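PDB 3HFT: WbmS, polysaccharide deacetylase involved in O-antigen biosynthesis from Bordetella bronchiseptica, which probably removes acetyl groups from sugar units during O-antigen biosynthesis, as a zinc-binding member of the polysaccharide deacetylase family. Local coordinates for residues Asn19-Ile24 and Gln250-Arg255; Pro76-Ile81 and Phe87-His92; Trp163-Trp166 and Val171-Pro174; Val181-Leu184 and Glu188-Ser191. All coordinates share one frame; numbering follows the deposited sequence.

Contact 1 of 4, residues Asn19-Ile24 and Gln250-Arg255; sequences NKFARI and QSLLAR. With EDO (1,2-ethanediol), chain H.
F21, in an extended loop, faces L252 and L253 on the helix of 250-255 with its backbone well back from theirs: the nearest CA atoms, of F21 and L253, are 9.4 Å apart, and no hydrogen bond joins the segments. The F21 ring reaches the helix with its far edge, where CE1 lies 3.6 Å from CD2 of L252, a methyl close to the ring plane. L253 brings its own CD2 to 4.1 Å from CZ of F21, meeting the ring tip obliquely. CG of L252 is anti to the backbone N (chi1 175°), which swings the branched end toward the ring. A long flat phenylalanine suits the loop because it spans the distance, and successive leucines offer it two methyls. Elsewhere on the ring edge sits 1,2-ethanediol, probably from the crystallisation liquor, with C1 3.4 Å from CD2 of F21; its O2 accepts a weak hydrogen bond from K20 N and its O1 gives a weak one to F21 O. F21 also packs on I39 and L41 of strand 39-44, while L253 rests on I60 and A63 of helix 50-63. This places the N-terminal loop and helix 245-256 beside a central strand.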
loop_
_atom_site.group_PDB
_atom_site.type_symbol
_atom_site.label_atom_id
_atom_site.label_comp_id
_atom_site.label_asym_id
_atom_site.label_seq_id
_atom_site.Cartn_x
_atom_site.Cartn_y
_atom_site.Cartn_z
ATOM N N ASN A 19 29.533 -3.872 -1.070
ATOM C CA ASN A 19 28.789 -2.729 -0.493
ATOM C C ASN A 19 27.335 -3.119 -0.514
ATOM O O ASN A 19 26.522 -2.588 -1.292
ATOM C CB ASN A 19 28.955 -1.448 -1.319
ATOM N N LYS A 20 26.988 -4.054 0.347
ATOM C CA LYS A 20 25.643 -4.582 0.324
ATOM C C LYS A 20 24.603 -3.604 0.859
ATOM O O LYS A 20 23.458 -3.631 0.444
ATOM C CB LYS A 20 25.588 -5.885 1.113
ATOM C CG LYS A 20 24.840 -6.961 0.370
ATOM C CD LYS A 20 24.728 -8.199 1.209
ATOM C CE LYS A 20 24.628 -9.429 0.348
ATOM N NZ LYS A 20 25.971 -9.791 -0.146
ATOM N N PHE A 21 25.003 -2.768 1.808
ATOM C CA PHE A 21 24.096 -1.889 2.527
ATOM C C PHE A 21 24.047 -0.520 1.863
ATOM O O PHE A 21 25.095 0.075 1.542
ATOM C CB PHE A 21 24.515 -1.739 3.981
ATOM C CG PHE A 21 24.372 -3.000 4.794
ATOM C CD1 PHE A 21 23.158 -3.346 5.362
ATOM C CD2 PHE A 21 25.457 -3.841 5.001
ATOM C CE1 PHE A 21 23.029 -4.496 6.120
ATOM C CE2 PHE A 21 25.331 -4.996 5.769
ATOM C CZ PHE A 21 24.116 -5.326 6.335
ATOM N N ALA A 22 22.841 -0.006 1.684
ATOM C CA ALA A 22 22.669 1.263 1.020
ATOM C C ALA A 22 21.612 2.124 1.717
ATOM O O ALA A 22 20.930 1.678 2.639
ATOM C CB ALA A 22 22.297 1.008 -0.446
ATOM N N ARG A 23 21.551 3.386 1.295
ATOM C CA ARG A 23 20.538 4.324 1.724
ATOM C C ARG A 23 19.369 4.306 0.739
ATOM O O ARG A 23 19.551 4.031 -0.443
ATOM C CB ARG A 23 21.137 5.721 1.743
ATOM C CG ARG A 23 22.346 5.814 2.651
ATOM C CD ARG A 23 23.045 7.116 2.437
ATOM N NE ARG A 23 23.555 7.211 1.088
ATOM C CZ ARG A 23 24.829 7.319 0.747
ATOM N NH1 ARG A 23 25.793 7.373 1.650
ATOM N NH2 ARG A 23 25.134 7.402 -0.528
ATOM N N ILE A 24 18.167 4.617 1.205
ATOM C CA ILE A 24 17.025 4.656 0.277
ATOM C C ILE A 24 17.301 5.596 -0.912
ATOM O O ILE A 24 17.003 5.242 -2.056
ATOM C CB ILE A 24 15.688 5.020 1.022
ATOM C CG1 ILE A 24 15.300 3.922 2.039
ATOM C CG2 ILE A 24 14.542 5.327 0.033
ATOM C CD1 ILE A 24 14.739 2.598 1.421
ATOM N N GLN A 250 21.971 -7.676 14.942
ATOM C CA GLN A 250 23.409 -7.912 15.125
ATOM C C GLN A 250 23.937 -9.033 14.224
ATOM O O GLN A 250 24.994 -8.885 13.628
ATOM C CB GLN A 250 23.753 -8.195 16.599
ATOM C CG GLN A 250 23.621 -6.960 17.476
ATOM C CD GLN A 250 23.705 -7.298 18.951
ATOM O OE1 GLN A 250 23.098 -8.256 19.409
ATOM N NE2 GLN A 250 24.458 -6.520 19.685
ATOM N N SER A 251 23.197 -10.134 14.094
ATOM C CA SER A 251 23.607 -11.238 13.202
ATOM C C SER A 251 23.614 -10.852 11.746
ATOM O O SER A 251 24.500 -11.238 10.990
ATOM C CB SER A 251 22.667 -12.422 13.321
ATOM O OG SER A 251 22.774 -12.943 14.618
ATOM N N LEU A 252 22.605 -10.106 11.354
ATOM C CA LEU A 252 22.484 -9.654 9.970
ATOM C C LEU A 252 23.668 -8.795 9.606
ATOM O O LEU A 252 24.243 -8.943 8.519
ATOM C CB LEU A 252 21.175 -8.890 9.828
ATOM C CG LEU A 252 20.730 -8.176 8.577
ATOM C CD1 LEU A 252 19.262 -7.795 8.833
ATOM C CD2 LEU A 252 21.578 -6.961 8.298
ATOM N N LEU A 253 24.052 -7.898 10.518
ATOM C CA LEU A 253 25.225 -7.043 10.317
ATOM C C LEU A 253 26.504 -7.879 10.239
ATOM O O LEU A 253 27.306 -7.708 9.307
ATOM C CB LEU A 253 25.339 -5.994 11.443
ATOM C CG LEU A 253 24.286 -4.872 11.464
ATOM C CD1 LEU A 253 24.310 -4.065 12.774
ATOM C CD2 LEU A 253 24.424 -3.966 10.216
ATOM N N ALA A 254 26.692 -8.779 11.208
ATOM C CA ALA A 254 27.892 -9.627 11.259
ATOM C C ALA A 254 28.048 -10.477 10.006
ATOM O O ALA A 254 29.128 -10.598 9.484
ATOM C CB ALA A 254 27.877 -10.526 12.526
ATOM N N ARG A 255 26.968 -11.071 9.531
ATOM C CA ARG A 255 27.015 -11.884 8.344
ATOM C C ARG A 255 27.251 -11.123 7.065
ATOM O O ARG A 255 27.620 -11.743 6.082
ATOM C CB ARG A 255 25.667 -12.508 8.077
ATOM C CG ARG A 255 25.238 -13.577 8.976
ATOM C CD ARG A 255 23.933 -14.124 8.419
ATOM N NE ARG A 255 23.374 -14.998 9.426
ATOM C CZ ARG A 255 22.240 -14.791 10.065
ATOM N NH1 ARG A 255 21.481 -13.742 9.764
ATOM N NH2 ARG A 255 21.848 -15.673 10.982
HETATM C C1 EDO H . 27.917 -2.455 3.106
HETATM O O1 EDO H . 28.026 -1.343 2.227
HETATM C C2 EDO H . 29.172 -3.301 3.249
HETATM O O2 EDO H . 28.803 -4.684 3.022
#

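Contact 2 of 4, residues Pro76-Ile81 and Phe87-His92; sequences PLLENI and FELGVH
I81 of the helix meets L89 and F87 of the strand at the middle of this contact. The branch that does the touching on I81 is CG2, which lies 3.9 Å from CB of L89 and 4.0 Å from CB of F87, so one methyl bears on two strand residues that point to the same side. Its placement follows from chi1 of -65°, which sets CG2 anti to the backbone N. A beta-branched isoleucine suits the spot, since the short branch can meet the strand close to the helix backbone. L89 adds its CD1, 4.0 Å from CD2 of L78, about one turn before I81; this methyl sits between the two helix residues. Helix 77-83 and strand 87-91 are the second half of a beta-alpha-beta unit that begins with strand 67-71; the axes of 77-81 and 87-91 approach to 8.7 Å, with 130° between their N-to-C directions. F87 CB is 3.5 Å from O of I81, and CA of I81 lies near the plane of the F87 ring, at its edge. That ring also meets W69 of strand 67-71 and packs on I60 of helix 50-63. Just past the end of the strand comes H92, whose NE2 binds zinc together with D46 and H127.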
loop_
_atom_site.group_PDB
_atom_site.type_symbol
_atom_site.label_atom_id
_atom_site.label_comp_id
_atom_site.label_asym_id
_atom_site.label_seq_id
_atom_site.Cartn_x
_atom_site.Cartn_y
_atom_site.Cartn_z
ATOM N N PRO A 76 18.390 16.651 19.320
ATOM C CA PRO A 76 19.730 16.925 18.810
ATOM C C PRO A 76 20.403 15.724 18.126
ATOM O O PRO A 76 21.339 15.913 17.351
ATOM C CB PRO A 76 20.501 17.379 20.055
ATOM C CG PRO A 76 19.669 16.962 21.211
ATOM C CD PRO A 76 18.271 16.914 20.761
ATOM N N LEU A 77 19.900 14.509 18.355
ATOM C CA LEU A 77 20.479 13.334 17.741
ATOM C C LEU A 77 20.247 13.287 16.231
ATOM O O LEU A 77 20.970 12.598 15.520
ATOM C CB LEU A 77 19.968 12.061 18.424
ATOM C CG LEU A 77 20.355 11.893 19.896
ATOM C CD1 LEU A 77 19.852 10.576 20.459
ATOM C CD2 LEU A 77 21.820 11.999 20.049
ATOM N N LEU A 78 19.272 14.033 15.730
ATOM C CA LEU A 78 19.094 14.127 14.287
ATOM C C LEU A 78 20.350 14.711 13.633
ATOM O O LEU A 78 20.693 14.361 12.507
ATOM C CB LEU A 78 17.864 14.968 13.927
ATOM C CG LEU A 78 16.502 14.443 14.387
ATOM C CD1 LEU A 78 15.376 15.210 13.683
ATOM C CD2 LEU A 78 16.370 12.935 14.159
ATOM N N GLU A 79 21.048 15.583 14.346
ATOM C CA GLU A 79 22.288 16.162 13.829
ATOM C C GLU A 79 23.395 15.097 13.684
ATOM O O GLU A 79 24.187 15.167 12.756
ATOM C CB GLU A 79 22.727 17.351 14.704
ATOM C CG GLU A 79 23.833 18.224 14.101
ATOM C CD GLU A 79 23.560 18.662 12.654
ATOM O OE1 GLU A 79 22.397 18.983 12.317
ATOM O OE2 GLU A 79 24.521 18.687 11.851
ATOM N N ASN A 80 23.414 14.094 14.566
ATOM C CA ASN A 80 24.340 12.959 14.423
ATOM C C ASN A 80 24.086 12.234 13.100
ATOM O O ASN A 80 25.005 11.870 12.379
ATOM C CB ASN A 80 24.156 11.898 15.530
ATOM C CG ASN A 80 24.385 12.432 16.933
ATOM O OD1 ASN A 80 24.390 13.629 17.159
ATOM N ND2 ASN A 80 24.560 11.523 17.891
ATOM N N ILE A 81 22.812 12.015 12.813
ATOM C CA ILE A 81 22.379 11.332 11.604
ATOM C C ILE A 81 22.737 12.173 10.372
ATOM O O ILE A 81 23.305 11.665 9.405
ATOM C CB ILE A 81 20.864 11.048 11.685
ATOM C CG1 ILE A 81 20.595 10.052 12.835
ATOM C CG2 ILE A 81 20.320 10.555 10.312
ATOM C CD1 ILE A 81 19.142 9.902 13.264
ATOM N N PHE A 87 24.520 7.946 6.527
ATOM C CA PHE A 87 23.148 7.963 7.008
ATOM C C PHE A 87 22.287 8.964 6.269
ATOM O O PHE A 87 22.683 10.089 6.060
ATOM C CB PHE A 87 23.096 8.306 8.497
ATOM C CG PHE A 87 23.656 7.230 9.412
ATOM C CD1 PHE A 87 23.966 5.960 8.953
ATOM C CD2 PHE A 87 23.774 7.479 10.764
ATOM C CE1 PHE A 87 24.445 4.995 9.816
ATOM C CE2 PHE A 87 24.246 6.508 11.628
ATOM C CZ PHE A 87 24.573 5.269 11.153
ATOM N N GLU A 88 21.080 8.563 5.927
ATOM C CA GLU A 88 20.124 9.465 5.313
ATOM C C GLU A 88 19.029 9.748 6.346
ATOM O O GLU A 88 18.579 8.843 7.048
ATOM C CB GLU A 88 19.521 8.831 4.073
ATOM C CG GLU A 88 18.327 9.591 3.520
ATOM C CD GLU A 88 17.739 8.948 2.273
ATOM O OE1 GLU A 88 18.336 7.973 1.763
ATOM O OE2 GLU A 88 16.657 9.420 1.843
ATOM N N LEU A 89 18.626 11.007 6.448
ATOM C CA LEU A 89 17.539 11.397 7.332
ATOM C C LEU A 89 16.301 11.623 6.458
ATOM O O LEU A 89 16.346 12.383 5.483
ATOM C CB LEU A 89 17.883 12.675 8.092
ATOM C CG LEU A 89 16.852 13.184 9.121
ATOM C CD1 LEU A 89 16.607 12.166 10.250
ATOM C CD2 LEU A 89 17.237 14.569 9.698
ATOM N N GLY A 90 15.217 10.941 6.809
ATOM C CA GLY A 90 13.926 11.135 6.180
ATOM C C GLY A 90 12.908 11.480 7.258
ATOM O O GLY A 90 13.273 11.728 8.429
ATOM N N VAL A 91 11.636 11.518 6.872
ATOM C CA VAL A 91 10.550 11.903 7.793
ATOM C C VAL A 91 9.540 10.794 8.026
ATOM O O VAL A 91 9.317 9.946 7.152
ATOM C CB VAL A 91 9.844 13.227 7.300
ATOM C CG1 VAL A 91 10.779 14.396 7.498
ATOM C CG2 VAL A 91 9.384 13.103 5.831
ATOM N N HIS A 92 8.959 10.825 9.226
ATOM C CA HIS A 92 7.955 9.888 9.681
ATOM C C HIS A 92 6.728 10.651 10.206
ATOM O O HIS A 92 6.474 10.712 11.410
ATOM C CB HIS A 92 8.563 8.991 10.757
ATOM C CG HIS A 92 7.868 7.677 10.939
ATOM N ND1 HIS A 92 7.739 6.748 9.931
ATOM C CD2 HIS A 92 7.333 7.106 12.049
ATOM C CE1 HIS A 92 7.121 5.675 10.402
ATOM N NE2 HIS A 92 6.859 5.873 11.682
#

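Contact 3 of 4, residues Trp163-Trp166 and Val171-Pro174; sequences WRHW and VRVP
With chi1 at 69°, CG of W163 sits between its backbone N and carbonyl carbon, and this torsion turns the indole across the neighbouring strand. In R172, chi1 of -57° and a nearly extended chi2 lay CB to CD beside the indole, both chains pointing the same way, and a bend at chi3 turns the guanidinium onward. CB of R172 lies over one face of W163, 4.0 Å from the centroid of the five-membered ring, a CH-pi contact, while CD follows at 3.8 Å from NE1 of W163. Arginine suits this place because its CB can lie over an aromatic face and its next carbons run beside it, while the guanidinium is carried to D147, with which it forms a salt bridge, and to Q131. At the far end of the indole, CZ3 of W163 meets CG of P174 at 4.1 Å. H165 flanks the arginine, its ND1 4.0 Å from CD of R172. W163 and R172 form an antiparallel hydrogen-bonded pair: W163 N donates to R172 O at 3.0 Å, and R172 N to W163 O at 2.8 Å. V171 CA adds a CA-H...O contact to that same W163 oxygen. Together these make a short beta hairpin in which 163-164 is an outermost strand, within this chain, of a mixed sheet and 171-172 lies inside, bonded on its other side to strand 146-147. Helix 133-141 packs L136 against H165 and R172, and the second subunit reaches the outer strand, its Y185 hydroxyl hydrogen-bonded to R164 O.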
loop_
_atom_site.group_PDB
_atom_site.type_symbol
_atom_site.label_atom_id
_atom_site.label_comp_id
_atom_site.label_asym_id
_atom_site.label_seq_id
_atom_site.Cartn_x
_atom_site.Cartn_y
_atom_site.Cartn_z
ATOM N N TRP A 163 9.394 0.805 -7.983
ATOM C CA TRP A 163 8.754 1.184 -9.225
ATOM C C TRP A 163 8.424 2.670 -9.260
ATOM O O TRP A 163 8.398 3.334 -8.230
ATOM C CB TRP A 163 7.500 0.323 -9.467
ATOM C CG TRP A 163 6.352 0.522 -8.578
ATOM C CD1 TRP A 163 5.365 1.442 -8.741
ATOM C CD2 TRP A 163 6.010 -0.222 -7.388
ATOM N NE1 TRP A 163 4.447 1.329 -7.748
ATOM C CE2 TRP A 163 4.805 0.310 -6.906
ATOM C CE3 TRP A 163 6.611 -1.268 -6.692
ATOM C CZ2 TRP A 163 4.185 -0.161 -5.768
ATOM C CZ3 TRP A 163 6.007 -1.750 -5.568
ATOM C CH2 TRP A 163 4.795 -1.191 -5.096
ATOM N N ARG A 164 8.193 3.196 -10.461
ATOM C CA ARG A 164 7.832 4.588 -10.620
ATOM C C ARG A 164 6.368 4.816 -10.260
ATOM O O ARG A 164 5.489 4.130 -10.787
ATOM C CB ARG A 164 7.987 5.035 -12.061
ATOM C CG ARG A 164 9.388 5.010 -12.550
ATOM C CD ARG A 164 9.432 5.242 -14.036
ATOM N NE ARG A 164 10.570 4.536 -14.636
ATOM C CZ ARG A 164 11.786 5.046 -14.819
ATOM N NH1 ARG A 164 12.081 6.302 -14.462
ATOM N NH2 ARG A 164 12.718 4.283 -15.381
ATOM N N HIS A 165 6.113 5.824 -9.427
ATOM C CA HIS A 165 4.743 6.241 -9.142
ATOM C C HIS A 165 4.243 7.107 -10.302
ATOM O O HIS A 165 5.053 7.684 -11.035
ATOM C CB HIS A 165 4.678 6.992 -7.830
ATOM C CG HIS A 165 3.284 7.261 -7.367
ATOM N ND1 HIS A 165 2.338 6.267 -7.281
ATOM C CD2 HIS A 165 2.680 8.396 -6.948
ATOM C CE1 HIS A 165 1.200 6.786 -6.864
ATOM N NE2 HIS A 165 1.374 8.077 -6.661
ATOM N N TRP A 166 2.929 7.236 -10.456
ATOM C CA TRP A 166 2.364 7.994 -11.573
ATOM C C TRP A 166 2.426 9.514 -11.433
ATOM O O TRP A 166 2.058 10.206 -12.388
ATOM C CB TRP A 166 0.919 7.569 -11.857
ATOM C CG TRP A 166 -0.057 7.780 -10.733
ATOM C CD1 TRP A 166 -0.638 8.947 -10.366
ATOM C CD2 TRP A 166 -0.577 6.775 -9.845
ATOM N NE1 TRP A 166 -1.473 8.743 -9.290
ATOM C CE2 TRP A 166 -1.459 7.416 -8.959
ATOM C CE3 TRP A 166 -0.371 5.410 -9.704
ATOM C CZ2 TRP A 166 -2.140 6.735 -7.961
ATOM C CZ3 TRP A 166 -1.058 4.729 -8.714
ATOM C CH2 TRP A 166 -1.918 5.391 -7.841
ATOM N N VAL A 171 9.281 7.451 -6.535
ATOM C CA VAL A 171 9.573 6.047 -6.649
ATOM C C VAL A 171 8.959 5.370 -5.412
ATOM O O VAL A 171 9.097 5.863 -4.269
ATOM C CB VAL A 171 11.083 5.825 -6.702
ATOM C CG1 VAL A 171 11.423 4.336 -6.503
ATOM C CG2 VAL A 171 11.650 6.379 -8.023
ATOM N N ARG A 172 8.187 4.308 -5.622
ATOM C CA ARG A 172 7.670 3.551 -4.506
ATOM C C ARG A 172 8.650 2.425 -4.205
ATOM O O ARG A 172 9.065 1.657 -5.091
ATOM C CB ARG A 172 6.276 3.008 -4.799
ATOM C CG ARG A 172 5.299 4.087 -5.156
ATOM C CD ARG A 172 3.929 3.657 -4.736
ATOM N NE ARG A 172 3.772 3.809 -3.298
ATOM C CZ ARG A 172 2.633 3.638 -2.654
ATOM N NH1 ARG A 172 1.553 3.280 -3.322
ATOM N NH2 ARG A 172 2.567 3.832 -1.349
ATOM N N VAL A 173 9.044 2.341 -2.934
ATOM C CA VAL A 173 9.995 1.379 -2.474
ATOM C C VAL A 173 9.321 0.401 -1.474
ATOM O O VAL A 173 9.027 0.783 -0.362
ATOM C CB VAL A 173 11.192 2.090 -1.779
ATOM C CG1 VAL A 173 12.239 1.025 -1.309
ATOM C CG2 VAL A 173 11.814 3.178 -2.712
ATOM N N PRO A 174 9.066 -0.864 -1.885
ATOM C CA PRO A 174 8.373 -1.760 -0.968
ATOM C C PRO A 174 9.360 -2.387 0.015
ATOM O O PRO A 174 10.514 -2.604 -0.341
ATOM C CB PRO A 174 7.835 -2.835 -1.898
ATOM C CG PRO A 174 8.893 -2.954 -2.943
ATOM C CD PRO A 174 9.338 -1.517 -3.170
#

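Contact 4 of 4, residues Val181-Leu184 and Glu188-Ser191; sequences VACL and EFDS
C183 and F189 make a sulfur-aromatic contact: SG of C183 stands at the edge of the phenyl ring, near its plane, 5.0 Å from the centroid and 76° off the ring normal. Its nearest ring atom is CZ of F189 at 3.8 Å. The thiol is carried beside the backbone N by a chi1 of -61°, on the flank of the helix.

The apolar packing involves the same ring atom: CB of A182 lies 3.8 Å from CZ of F189 and approaches obliquely, a little farther from CE1. The ring tip is therefore met by adjoining helix residues, with A182 toward CE1 and C183 toward CE2. Alanine is small enough to let the ring come near the helix, and F189 is long enough to reach across from a loop whose backbone stays apart, the closest CA atoms, of A182 and E188, being 7.3 Å from each other.

The chain leaves helix 179-185 and doubles back on it, bringing the CZ end of F189 against it. W177 of strand 177-178 packs against both A182 and F189. No hydrogen bond crosses between the segments, so their mutual hold rests on apolar packing, probably with a small electrostatic part from the sulfur lying near the ring edge.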
loop_
_atom_site.group_PDB
_atom_site.type_symbol
_atom_site.label_atom_id
_atom_site.label_comp_id
_atom_site.label_asym_id
_atom_site.label_seq_id
_atom_site.Cartn_x
_atom_site.Cartn_y
_atom_site.Cartn_z
ATOM N N VAL A 181 6.241 -6.343 13.194
ATOM C CA VAL A 181 5.495 -7.231 12.278
ATOM C C VAL A 181 5.972 -8.689 12.363
ATOM O O VAL A 181 5.166 -9.633 12.254
ATOM C CB VAL A 181 5.530 -6.685 10.826
ATOM C CG1 VAL A 181 4.869 -7.646 9.859
ATOM C CG2 VAL A 181 4.809 -5.339 10.787
ATOM N N ALA A 182 7.268 -8.878 12.615
ATOM C CA ALA A 182 7.817 -10.204 12.778
ATOM C C ALA A 182 7.174 -10.842 14.005
ATOM O O ALA A 182 6.843 -12.042 14.008
ATOM C CB ALA A 182 9.319 -10.135 12.929
ATOM N N CYS A 183 7.008 -10.059 15.062
ATOM C CA CYS A 183 6.295 -10.578 16.241
ATOM C C CYS A 183 4.861 -10.974 15.868
ATOM O O CYS A 183 4.406 -12.059 16.183
ATOM C CB CYS A 183 6.277 -9.558 17.375
ATOM S SG CYS A 183 7.931 -9.088 17.976
ATOM N N LEU A 184 4.145 -10.113 15.169
ATOM C CA LEU A 184 2.741 -10.411 14.835
ATOM C C LEU A 184 2.586 -11.631 13.921
ATOM O O LEU A 184 1.639 -12.390 14.065
ATOM C CB LEU A 184 2.091 -9.199 14.182
ATOM C CG LEU A 184 1.952 -7.979 15.094
ATOM C CD1 LEU A 184 1.810 -6.714 14.249
ATOM C CD2 LEU A 184 0.813 -8.170 16.057
ATOM N N GLU A 188 10.850 -15.824 12.726
ATOM C CA GLU A 188 11.968 -16.190 13.606
ATOM C C GLU A 188 13.006 -15.090 13.761
ATOM O O GLU A 188 13.354 -14.409 12.789
ATOM C CB GLU A 188 12.674 -17.404 13.037
ATOM C CG GLU A 188 11.780 -18.625 12.848
ATOM C CD GLU A 188 12.511 -19.839 12.227
ATOM O OE1 GLU A 188 13.755 -19.785 12.030
ATOM O OE2 GLU A 188 11.821 -20.845 11.925
ATOM N N PHE A 189 13.503 -14.928 14.985
ATOM C CA PHE A 189 14.572 -13.984 15.293
ATOM C C PHE A 189 15.922 -14.676 15.380
ATOM O O PHE A 189 16.952 -14.004 15.360
ATOM C CB PHE A 189 14.312 -13.232 16.608
ATOM C CG PHE A 189 13.185 -12.257 16.517
ATOM C CD1 PHE A 189 13.345 -11.056 15.844
ATOM C CD2 PHE A 189 11.953 -12.553 17.053
ATOM C CE1 PHE A 189 12.305 -10.179 15.725
ATOM C CE2 PHE A 189 10.903 -11.667 16.908
ATOM C CZ PHE A 189 11.091 -10.482 16.275
ATOM N N ASP A 190 15.901 -16.008 15.425
ATOM C CA ASP A 190 17.112 -16.828 15.638
ATOM C C ASP A 190 17.427 -17.828 14.536
ATOM O O ASP A 190 17.984 -18.892 14.799
ATOM C CB ASP A 190 16.991 -17.609 16.952
ATOM C CG ASP A 190 15.772 -18.541 16.973
ATOM O OD1 ASP A 190 14.882 -18.426 16.069
ATOM O OD2 ASP A 190 15.698 -19.377 17.915
ATOM N N SER A 191 17.075 -17.508 13.315
ATOM C CA SER A 191 17.466 -18.326 12.169
ATOM C C SER A 191 18.975 -18.196 11.925
ATOM O O SER A 191 19.580 -17.173 12.227
ATOM C CB SER A 191 16.691 -17.883 10.919
ATOM O OG SER A 191 17.018 -18.723 9.824
#

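Overall arrangement
Contacts 1, 2 and 3 are buried, whereas contact 4 is only partly so. Contact 1 closes a loop within which the other three are nested, and it touches each: I24 meets E88 of contact 2 and V173 of contact 3, and R255 approaches S191 of contact 4. Elements are shared too: L253 of contact 1 and F87 of contact 2 both pack on I60 of helix 50-63, and helix 245-256 of contact 1 also meets F189 of contact 4. Apolar side chains join helix to loop or strand in 1, 2 and 4, while contact 3 adds backbone hydrogen bonds at a sheet edge. Contact 2 leads into the zinc site; 3 and 4 both touch the second subunit.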